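Local coordinates for protein borrelidin polyketide synthase, type I (Streptomyces parvulus, PDB 6OBT) that probably catalyses the dehydration of beta-hydroxyacyl intermediates during borrelidin biosynthesis, as a dehydratase domain of a modular polyketide synthase, at residues Y67-D72 with D222-H227; V85-A90 with G229-A234. All blocks are in the same frame, centred on the assembly; numbering follows the deposited sequence.

Contact 1 (Y67-D72 with D222-H227); sequences YPWLAD and DAYGLH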
loop_
_atom_site.group_PDB
_atom_site.type_symbol
_atom_site.label_atom_id
_atom_site.label_comp_id
_atom_site.label_asym_id
_atom_site.label_seq_id
_atom_site.Cartn_x
_atom_site.Cartn_y
_atom_site.Cartn_z
ATOM N N TYR A 67 21.281 -2.208 2.874
ATOM C CA TYR A 67 21.643 -2.836 4.144
ATOM C C TYR A 67 22.821 -3.760 3.885
ATOM O O TYR A 67 22.665 -4.986 3.817
ATOM C CB TYR A 67 20.465 -3.608 4.740
ATOM C CG TYR A 67 19.122 -2.918 4.607
ATOM C CD1 TYR A 67 18.298 -3.164 3.518
ATOM C CD2 TYR A 67 18.681 -2.023 5.577
ATOM C CE1 TYR A 67 17.075 -2.544 3.392
ATOM C CE2 TYR A 67 17.458 -1.391 5.463
ATOM C CZ TYR A 67 16.658 -1.657 4.366
ATOM O OH TYR A 67 15.432 -1.040 4.236
ATOM N N PRO A 68 24.022 -3.204 3.708
ATOM C CA PRO A 68 25.165 -4.053 3.328
ATOM C C PRO A 68 25.480 -5.141 4.333
ATOM O O PRO A 68 26.038 -6.170 3.937
ATOM C CB PRO A 68 26.327 -3.056 3.186
ATOM C CG PRO A 68 25.863 -1.791 3.816
ATOM C CD PRO A 68 24.370 -1.773 3.724
ATOM N N TRP A 69 25.118 -4.966 5.607
ATOM C CA TRP A 69 25.385 -6.005 6.595
ATOM C C TRP A 69 24.583 -7.276 6.333
ATOM O O TRP A 69 24.905 -8.317 6.907
ATOM C CB TRP A 69 25.117 -5.478 8.015
ATOM C CG TRP A 69 23.724 -4.996 8.229
ATOM C CD1 TRP A 69 23.263 -3.719 8.069
ATOM C CD2 TRP A 69 22.599 -5.784 8.625
ATOM N NE1 TRP A 69 21.915 -3.667 8.338
ATOM C CE2 TRP A 69 21.482 -4.920 8.681
ATOM C CE3 TRP A 69 22.424 -7.137 8.932
ATOM C CZ2 TRP A 69 20.209 -5.364 9.032
ATOM C CZ3 TRP A 69 21.156 -7.578 9.278
ATOM C CH2 TRP A 69 20.066 -6.694 9.327
ATOM N N LEU A 70 23.571 -7.228 5.465
ATOM C CA LEU A 70 22.875 -8.452 5.082
ATOM C C LEU A 70 23.794 -9.439 4.356
ATOM O O LEU A 70 23.501 -10.640 4.324
ATOM C CB LEU A 70 21.654 -8.106 4.215
ATOM C CG LEU A 70 20.437 -7.523 4.948
ATOM C CD1 LEU A 70 19.351 -7.058 3.966
ATOM C CD2 LEU A 70 19.862 -8.517 5.945
ATOM N N ALA A 71 24.911 -8.974 3.794
ATOM C CA ALA A 71 25.857 -9.902 3.187
ATOM C C ALA A 71 26.597 -10.731 4.228
ATOM O O ALA A 71 27.313 -11.672 3.862
ATOM C CB ALA A 71 26.861 -9.149 2.314
ATOM N N ASP A 72 26.450 -10.399 5.506
ATOM C CA ASP A 72 27.077 -11.141 6.593
ATOM C C ASP A 72 26.330 -12.423 6.954
ATOM O O ASP A 72 26.741 -13.118 7.892
ATOM C CB ASP A 72 27.184 -10.242 7.831
ATOM C CG ASP A 72 28.245 -9.166 7.687
ATOM O OD1 ASP A 72 28.344 -8.300 8.577
ATOM O OD2 ASP A 72 28.998 -9.187 6.693
ATOM N N ASP A 222 18.222 1.383 16.099
ATOM C CA ASP A 222 17.085 2.261 16.356
ATOM C C ASP A 222 15.822 1.785 15.645
ATOM O O ASP A 222 14.725 1.851 16.212
ATOM C CB ASP A 222 17.429 3.692 15.943
ATOM C CG ASP A 222 18.136 4.457 17.039
ATOM O OD1 ASP A 222 17.993 4.074 18.218
ATOM O OD2 ASP A 222 18.837 5.440 16.725
ATOM N N ALA A 223 15.945 1.295 14.410
ATOM C CA ALA A 223 14.755 1.001 13.617
ATOM C C ALA A 223 14.398 -0.483 13.619
ATOM O O ALA A 223 13.760 -0.968 12.678
ATOM C CB ALA A 223 14.932 1.508 12.186
ATOM N N TYR A 224 14.784 -1.207 14.663
ATOM C CA TYR A 224 14.477 -2.621 14.797
ATOM C C TYR A 224 13.869 -2.877 16.168
ATOM O O TYR A 224 14.071 -2.112 17.110
ATOM C CB TYR A 224 15.732 -3.476 14.605
ATOM C CG TYR A 224 16.339 -3.314 13.236
ATOM C CD1 TYR A 224 15.908 -4.098 12.180
ATOM C CD2 TYR A 224 17.356 -2.393 13.003
ATOM C CE1 TYR A 224 16.445 -3.966 10.921
ATOM C CE2 TYR A 224 17.917 -2.254 11.731
ATOM C CZ TYR A 224 17.451 -3.046 10.697
ATOM O OH TYR A 224 17.981 -2.926 9.423
ATOM N N GLY A 225 13.095 -3.954 16.264
ATOM C CA GLY A 225 12.638 -4.412 17.555
ATOM C C GLY A 225 13.820 -5.122 18.201
ATOM O O GLY A 225 14.356 -4.665 19.220
ATOM N N LEU A 226 14.246 -6.222 17.581
ATOM C CA LEU A 226 15.489 -6.919 17.914
ATOM C C LEU A 226 16.308 -7.062 16.645
ATOM O O LEU A 226 15.875 -7.740 15.701
ATOM C CB LEU A 226 15.215 -8.294 18.534
ATOM C CG LEU A 226 16.456 -9.096 18.955
ATOM C CD1 LEU A 226 17.220 -8.332 20.029
ATOM C CD2 LEU A 226 16.068 -10.469 19.457
ATOM N N HIS A 227 17.481 -6.419 16.610
ATOM C CA HIS A 227 18.298 -6.413 15.397
ATOM C C HIS A 227 18.473 -7.831 14.852
ATOM O O HIS A 227 18.828 -8.745 15.617
ATOM C CB HIS A 227 19.678 -5.812 15.678
ATOM C CG HIS A 227 20.460 -5.478 14.446
ATOM N ND1 HIS A 227 21.147 -6.429 13.717
ATOM C CD2 HIS A 227 20.670 -4.296 13.818
ATOM C CE1 HIS A 227 21.736 -5.845 12.685
ATOM N NE2 HIS A 227 21.464 -4.550 12.723
#

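Contact 2 (V85-A90 with G229-A234); sequences VWVELA and GLFDAA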
loop_
_atom_site.group_PDB
_atom_site.type_symbol
_atom_site.label_atom_id
_atom_site.label_comp_id
_atom_site.label_asym_id
_atom_site.label_seq_id
_atom_site.Cartn_x
_atom_site.Cartn_y
_atom_site.Cartn_z
ATOM N N VAL A 85 14.432 -12.668 10.366
ATOM C CA VAL A 85 13.926 -11.368 9.921
ATOM C C VAL A 85 12.404 -11.410 9.805
ATOM O O VAL A 85 11.711 -10.446 10.161
ATOM C CB VAL A 85 14.573 -10.940 8.583
ATOM C CG1 VAL A 85 13.755 -9.813 7.949
ATOM C CG2 VAL A 85 16.006 -10.480 8.811
ATOM N N TRP A 86 11.857 -12.528 9.320
ATOM C CA TRP A 86 10.407 -12.586 9.167
ATOM C C TRP A 86 9.713 -12.635 10.519
ATOM O O TRP A 86 8.588 -12.150 10.650
ATOM C CB TRP A 86 10.004 -13.788 8.321
ATOM C CG TRP A 86 10.654 -13.810 6.922
ATOM C CD1 TRP A 86 11.486 -14.760 6.426
ATOM C CD2 TRP A 86 10.499 -12.829 5.883
ATOM N NE1 TRP A 86 11.869 -14.435 5.140
ATOM C CE2 TRP A 86 11.274 -13.255 4.786
ATOM C CE3 TRP A 86 9.784 -11.627 5.781
ATOM C CZ2 TRP A 86 11.344 -12.527 3.586
ATOM C CZ3 TRP A 86 9.853 -10.906 4.600
ATOM C CH2 TRP A 86 10.633 -11.357 3.518
ATOM N N VAL A 87 10.366 -13.194 11.544
ATOM C CA VAL A 87 9.759 -13.164 12.875
ATOM C C VAL A 87 9.795 -11.750 13.442
ATOM O O VAL A 87 8.817 -11.279 14.040
ATOM C CB VAL A 87 10.450 -14.165 13.823
ATOM C CG1 VAL A 87 9.700 -14.195 15.181
ATOM C CG2 VAL A 87 10.483 -15.540 13.201
ATOM N N GLU A 88 10.943 -11.078 13.309
ATOM C CA GLU A 88 11.072 -9.682 13.710
ATOM C C GLU A 88 9.996 -8.805 13.070
ATOM O O GLU A 88 9.369 -7.966 13.747
ATOM C CB GLU A 88 12.489 -9.205 13.351
ATOM C CG GLU A 88 12.634 -7.705 13.026
ATOM C CD GLU A 88 12.741 -6.874 14.284
ATOM O OE1 GLU A 88 13.003 -5.657 14.204
ATOM O OE2 GLU A 88 12.555 -7.456 15.370
ATOM N N LEU A 89 9.760 -8.979 11.759
ATOM C CA LEU A 89 8.718 -8.196 11.092
ATOM C C LEU A 89 7.334 -8.544 11.625
ATOM O O LEU A 89 6.491 -7.663 11.780
ATOM C CB LEU A 89 8.778 -8.412 9.571
ATOM C CG LEU A 89 10.032 -7.853 8.906
ATOM C CD1 LEU A 89 10.081 -8.192 7.402
ATOM C CD2 LEU A 89 10.143 -6.364 9.137
ATOM N N ALA A 90 7.071 -9.827 11.889
ATOM C CA ALA A 90 5.782 -10.193 12.461
ATOM C C ALA A 90 5.595 -9.564 13.839
ATOM O O ALA A 90 4.505 -9.065 14.154
ATOM C CB ALA A 90 5.657 -11.715 12.545
ATOM N N GLY A 229 20.800 -9.446 13.378
ATOM C CA GLY A 229 22.051 -10.149 13.620
ATOM C C GLY A 229 22.121 -10.714 15.021
ATOM O O GLY A 229 22.717 -11.776 15.247
ATOM N N LEU A 230 21.514 -10.015 15.972
ATOM C CA LEU A 230 21.477 -10.489 17.349
ATOM C C LEU A 230 20.381 -11.533 17.525
ATOM O O LEU A 230 20.600 -12.572 18.156
ATOM C CB LEU A 230 21.267 -9.302 18.281
ATOM C CG LEU A 230 21.197 -9.585 19.772
ATOM C CD1 LEU A 230 22.488 -10.247 20.195
ATOM C CD2 LEU A 230 20.994 -8.307 20.526
ATOM N N PHE A 231 19.207 -11.276 16.937
ATOM C CA PHE A 231 18.155 -12.283 16.870
ATOM C C PHE A 231 18.685 -13.591 16.272
ATOM O O PHE A 231 18.425 -14.681 16.803
ATOM C CB PHE A 231 16.986 -11.708 16.045
ATOM C CG PHE A 231 15.627 -12.301 16.351
ATOM C CD1 PHE A 231 14.478 -11.571 16.078
ATOM C CD2 PHE A 231 15.492 -13.587 16.845
ATOM C CE1 PHE A 231 13.220 -12.091 16.328
ATOM C CE2 PHE A 231 14.244 -14.116 17.093
ATOM C CZ PHE A 231 13.108 -13.375 16.825
ATOM N N ASP A 232 19.443 -13.511 15.167
ATOM C CA ASP A 232 19.915 -14.740 14.540
ATOM C C ASP A 232 20.952 -15.449 15.408
ATOM O O ASP A 232 20.970 -16.687 15.493
ATOM C CB ASP A 232 20.513 -14.451 13.159
ATOM C CG ASP A 232 20.954 -15.703 12.463
ATOM O OD1 ASP A 232 22.183 -15.912 12.284
ATOM O OD2 ASP A 232 20.063 -16.509 12.128
ATOM N N ALA A 233 21.840 -14.688 16.040
ATOM C CA ALA A 233 22.847 -15.324 16.887
ATOM C C ALA A 233 22.215 -15.975 18.114
ATOM O O ALA A 233 22.747 -16.971 18.625
ATOM C CB ALA A 233 23.899 -14.304 17.294
ATOM N N ALA A 234 21.072 -15.456 18.577
ATOM C CA ALA A 234 20.330 -16.111 19.654
ATOM C C ALA A 234 19.932 -17.525 19.253
ATOM O O ALA A 234 20.038 -18.467 20.052
ATOM C CB ALA A 234 19.092 -15.290 20.021
#

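Contact 1 (Y67-D72 with D222-H227)
The indole of Trp69 reaches across to Tyr224 and His227, joining two loops of the double-hotdog fold expected of polyketide synthase dehydratases. One loop carries the 3-10 turn 68-72; the other leads into helix 228-236. The two aromatic partners use different parts of the indole. Tyr224 brings its hydroxyl to the edge of the ring system, close to the ring plane, with OH 3.3 Å from Trp69 CZ2. His227 instead lies over a face, where its CE1 comes 3.8 Å from Trp69 CH2, towards the rim of the six-membered ring. The imidazole and that ring have centroids 4.6 Å apart and planes inclined at 43°, so they meet obliquely. Leu70 CG supports the opposite face of the indole, and a large flat tryptophan thus suits a place where it is covered on both faces and met at its rim. Tyr67 adds a looser contact, its CD2 lying 4.0 Å from Tyr224 OH.

With chi1 at 59°, Trp69 CG is tucked between its own backbone N and carbonyl carbon, which lets the ring reach the facing loop. The short turn is held by backbone bonds, among them Leu70 N to Tyr67 O at 2.9 Å. Further out, Tyr67 OH is hydrogen-bonded to Ala43 O, while Phe44 meets both tyrosine rings edge-to-face. Histidine suits its own position because it combines a flat ring with a polar atom that can serve a helix end: His227 is the N-cap of helix 228-236, and its ND1 accepts the backbone N-H of Gly229 while CE1, the carbon next to ND1, rests over Trp69.

Contact 2 (V85-A90 with G229-A234)
Helical segments 85-90 and 229-234 come closest at Glu88 and Phe231, whose CA atoms are 8.2 Å apart, without any hydrogen bond between them. They belong to helices 83-97 and 228-236, consistent with the central helices of the two halves of a double hotdog. Phe231 spans the distance between the helices: with CG anti to the backbone N (chi1 -155°), its ring extends to the backbone and side chains of the facing helix. The leading atom, CZ, lies 3.9 Å from Val87 CG1, and the two side chains cross at about a right angle. Alongside, CD1 sits 4.1 Å from Glu88 CB. A long aromatic side chain suits this span, and beta-branched valine offers it a compact apolar surface; Val84 and Leu91 extend that surface along the same helix.

Glutamate serves two purposes here. Its CB joins the apolar contact, whereas a bend at chi2 (82°) carries the buried carboxylate to polar partners: OE1 is hydrogen-bonded to Gly225 N and His42 NE2, and OE2 to Leu226 N. Phe231 also approaches the helix backbone itself, with CE1 3.9 Å from Glu88 N.

Overall arrangement
The two contacts lie side by side, their centres 9 Å apart, contact 2 almost at the centre of the chain and contact 1 further out. Their segments alternate along the sequence, in the order 67-72, 85-90, 222-227 and 229-234, so each contact ties the earlier part of the chain to the later one. Loop 222-227 runs directly into helix 228-236, and Leu226 CD2 packs 3.6 Å from Phe231 CG; the Glu88 carboxylate of contact 2 also binds this loop. Contact 1 meets the N-cap residue of helix 228-236, contact 2 its first turns. The helix carries Asp232 and His236, a DxxxH pattern that in relatives supplies active-site residues.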